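Local coordinates for protein glutathione synthetase-like effector 30 (Gpa-GSS30-apo) (PDB 5OET) that is a glutathione synthetase-like effector of a plant-parasitic nematode, related to the enzyme that joins glycine to gamma-glutamylcysteine using ATP, at residues A[405-413]-A[441-449]. Sequence-based numbering, arbitrary orientation.
With MG (magnesium ion), chain C.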
# COMPACT_ATOMS: atom_id res chain seq x y z
N PRO A 405 7.38 22.83 42.60
CA PRO A 405 6.86 21.48 42.33
C PRO A 405 6.29 21.27 40.93
O PRO A 405 6.04 20.13 40.54
CB PRO A 405 5.75 21.31 43.37
CG PRO A 405 5.34 22.69 43.71
CD PRO A 405 6.58 23.52 43.63
N HIS A 406 6.12 22.34 40.18
CA HIS A 406 5.69 22.28 38.78
C HIS A 406 6.86 21.85 37.87
O HIS A 406 6.65 21.51 36.72
CB HIS A 406 5.12 23.64 38.30
CG HIS A 406 4.01 24.19 39.16
ND1 HIS A 406 2.70 24.25 38.74
CD2 HIS A 406 4.03 24.73 40.40
CE1 HIS A 406 1.96 24.80 39.70
NE2 HIS A 406 2.74 25.09 40.72
N ARG A 407 8.09 21.88 38.38
CA ARG A 407 9.27 21.38 37.68
C ARG A 407 9.33 19.85 37.65
O ARG A 407 10.05 19.28 36.82
CB ARG A 407 10.54 21.94 38.37
CG ARG A 407 11.88 21.69 37.66
CD ARG A 407 12.98 22.59 38.22
NE ARG A 407 14.23 22.51 37.45
CZ ARG A 407 14.43 23.01 36.22
NH1 ARG A 407 13.46 23.65 35.56
NH2 ARG A 407 15.61 22.85 35.63
N TYR A 408 8.58 19.19 38.53
CA TYR A 408 8.66 17.74 38.74
C TYR A 408 7.38 16.98 38.42
O TYR A 408 6.30 17.56 38.28
CB TYR A 408 9.10 17.45 40.18
CG TYR A 408 10.47 18.00 40.47
CD1 TYR A 408 11.59 17.34 40.02
CD2 TYR A 408 10.65 19.22 41.14
CE1 TYR A 408 12.85 17.85 40.24
CE2 TYR A 408 11.91 19.74 41.36
CZ TYR A 408 13.01 19.05 40.91
OH TYR A 408 14.27 19.53 41.10
N VAL A 409 7.54 15.66 38.28
CA VAL A 409 6.44 14.72 38.11
C VAL A 409 6.73 13.49 38.97
O VAL A 409 7.88 13.07 39.11
CB VAL A 409 6.14 14.38 36.62
CG1 VAL A 409 7.36 13.83 35.90
CG2 VAL A 409 4.93 13.46 36.47
N LEU A 410 5.69 12.94 39.58
CA LEU A 410 5.80 11.67 40.29
C LEU A 410 5.29 10.57 39.37
O LEU A 410 4.12 10.50 39.10
CB LEU A 410 5.01 11.71 41.58
CG LEU A 410 5.21 10.55 42.53
CD1 LEU A 410 6.61 10.56 43.11
CD2 LEU A 410 4.21 10.67 43.67
N LYS A 411 6.20 9.75 38.85
CA LYS A 411 5.88 8.75 37.83
C LYS A 411 5.86 7.35 38.42
O LYS A 411 6.49 7.10 39.44
CB LYS A 411 6.93 8.79 36.72
CG LYS A 411 6.68 9.86 35.68
CD LYS A 411 7.91 10.02 34.82
CE LYS A 411 7.69 11.06 33.75
NZ LYS A 411 7.04 10.47 32.56
N ASN A 412 5.14 6.44 37.78
CA ASN A 412 5.12 5.03 38.17
C ASN A 412 6.19 4.29 37.38
O ASN A 412 6.47 4.68 36.26
CB ASN A 412 3.72 4.44 37.91
CG ASN A 412 3.75 2.96 37.62
OD1 ASN A 412 3.80 2.54 36.44
ND2 ASN A 412 3.77 2.14 38.68
N ASN A 413 6.79 3.24 37.94
CA ASN A 413 7.90 2.51 37.27
C ASN A 413 7.57 1.17 36.51
O ASN A 413 8.45 0.62 35.84
CB ASN A 413 9.11 2.33 38.22
CG ASN A 413 8.76 1.59 39.49
OD1 ASN A 413 7.71 0.94 39.56
ND2 ASN A 413 9.62 1.69 40.50
N ASP A 441 7.88 1.93 46.65
CA ASP A 441 8.80 1.20 45.79
C ASP A 441 8.36 1.09 44.31
O ASP A 441 9.11 0.53 43.51
CB ASP A 441 9.07 -0.21 46.36
CG ASP A 441 9.62 -0.17 47.80
OD1 ASP A 441 10.40 0.75 48.12
OD2 ASP A 441 9.26 -1.06 48.61
N PHE A 442 7.18 1.61 43.96
CA PHE A 442 6.64 1.55 42.58
C PHE A 442 6.60 2.90 41.85
O PHE A 442 6.08 2.97 40.74
CB PHE A 442 5.22 0.93 42.60
CG PHE A 442 5.21 -0.52 43.00
CD1 PHE A 442 5.26 -0.87 44.36
CD2 PHE A 442 5.21 -1.55 42.04
CE1 PHE A 442 5.31 -2.21 44.75
CE2 PHE A 442 5.27 -2.88 42.43
CZ PHE A 442 5.31 -3.21 43.78
N TYR A 443 7.12 3.95 42.47
CA TYR A 443 7.11 5.29 41.88
C TYR A 443 8.47 5.94 42.01
O TYR A 443 9.26 5.58 42.88
CB TYR A 443 6.07 6.19 42.57
CG TYR A 443 4.62 5.78 42.35
CD1 TYR A 443 4.01 4.88 43.20
CD2 TYR A 443 3.86 6.32 41.32
CE1 TYR A 443 2.69 4.50 43.04
CE2 TYR A 443 2.53 5.95 41.13
CZ TYR A 443 1.95 5.03 41.99
OH TYR A 443 0.62 4.66 41.84
N TYR A 444 8.75 6.92 41.15
CA TYR A 444 9.93 7.78 41.28
C TYR A 444 9.65 9.23 40.91
O TYR A 444 8.63 9.55 40.31
CB TYR A 444 11.09 7.23 40.45
CG TYR A 444 10.86 7.27 38.96
CD1 TYR A 444 10.15 6.26 38.32
CD2 TYR A 444 11.35 8.31 38.19
CE1 TYR A 444 9.92 6.29 36.95
CE2 TYR A 444 11.13 8.35 36.81
CZ TYR A 444 10.42 7.34 36.20
OH TYR A 444 10.22 7.38 34.84
N LEU A 445 10.56 10.12 41.29
CA LEU A 445 10.49 11.55 41.00
C LEU A 445 11.39 11.86 39.80
O LEU A 445 12.54 11.49 39.82
CB LEU A 445 10.94 12.37 42.20
CG LEU A 445 9.90 13.09 43.05
CD1 LEU A 445 10.62 13.92 44.11
CD2 LEU A 445 9.00 14.01 42.25
N THR A 446 10.85 12.54 38.78
CA THR A 446 11.68 13.12 37.71
C THR A 446 11.33 14.57 37.36
O THR A 446 10.26 15.08 37.68
CB THR A 446 11.66 12.26 36.44
OG1 THR A 446 12.85 12.49 35.69
CG2 THR A 446 10.45 12.47 35.60
N GLU A 447 12.29 15.22 36.70
CA GLU A 447 12.13 16.57 36.21
C GLU A 447 11.17 16.48 35.04
O GLU A 447 11.35 15.66 34.16
CB GLU A 447 13.47 17.18 35.74
CG GLU A 447 14.44 17.57 36.85
CD GLU A 447 15.18 18.90 36.63
OE1 GLU A 447 14.68 19.78 35.87
OE2 GLU A 447 16.25 19.09 37.26
N LYS A 448 10.13 17.32 35.07
CA LYS A 448 9.21 17.46 33.95
C LYS A 448 9.93 18.21 32.85
O LYS A 448 10.60 19.20 33.12
CB LYS A 448 7.97 18.24 34.40
CG LYS A 448 6.86 18.32 33.36
CD LYS A 448 5.65 19.05 33.95
CE LYS A 448 4.45 18.99 33.01
NZ LYS A 448 3.25 19.62 33.62
N LEU A 449 9.83 17.74 31.63
CA LEU A 449 10.50 18.39 30.50
C LEU A 449 9.59 19.45 29.88
O LEU A 449 8.37 19.27 29.80
CB LEU A 449 10.93 17.35 29.47
CG LEU A 449 11.86 16.28 30.09
CD1 LEU A 449 12.13 15.17 29.10
CD2 LEU A 449 13.15 16.88 30.64
MG MG C . 2.30 25.96 42.55
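Val409 and Thr446 form one hydrogen-bonded pair of this antiparallel strand pairing: Val409 N donates to Thr446 O (2.8 Å) and Thr446 N to Val409 O. Lys411 and Tyr444 repeat the exchange, so each of these four backbone amides has a carbonyl partner on the other strand. Leu410 and Leu445, between them, turn their backbone bonds outward to Phe423 and Trp385 of the flanking strands. Beyond both ends the pairing continues, Lys448 N reaching Arg407 O and Asn413 N reaching Phe442 O. The Asn413 side chain adds a second link there, since its ND2 donates to Asp441 O (3.3 Å) nearly in its own amide plane; CG between the backbone N and the carbonyl carbon (chi1 58°) holds the amide against the Asp441-Phe442 backbone. On the sheet face of Val409 and Lys411, CB of Lys411 lies over the Tyr444 ring, 4.1 Å from its centroid, and CG1 of Val409 meets CG2 of Thr446. The Thr446 hydroxyl bonds instead to the carbonyl of Lys383. Tyr443, on the face it shares with Leu410 and Leu445, bonds through its hydroxyl to the Asp421 carboxylate. Glu447 OE1 stands over one guanidinium face of Arg407, 3.2 Å from NE, a bridge of charge alone. One residue earlier, His406 points away from the strand pair, and its NE2 binds magnesium at 2.1 Å, with Glu426 as second protein ligand. Strands 408-412 and 443-447 are the central pair of a four-stranded antiparallel sheet, with helix 427-434 packed on the face carrying Leu410, Tyr443 and Leu445, consistent with the ATP-grasp fold of eukaryotic glutathione synthetases.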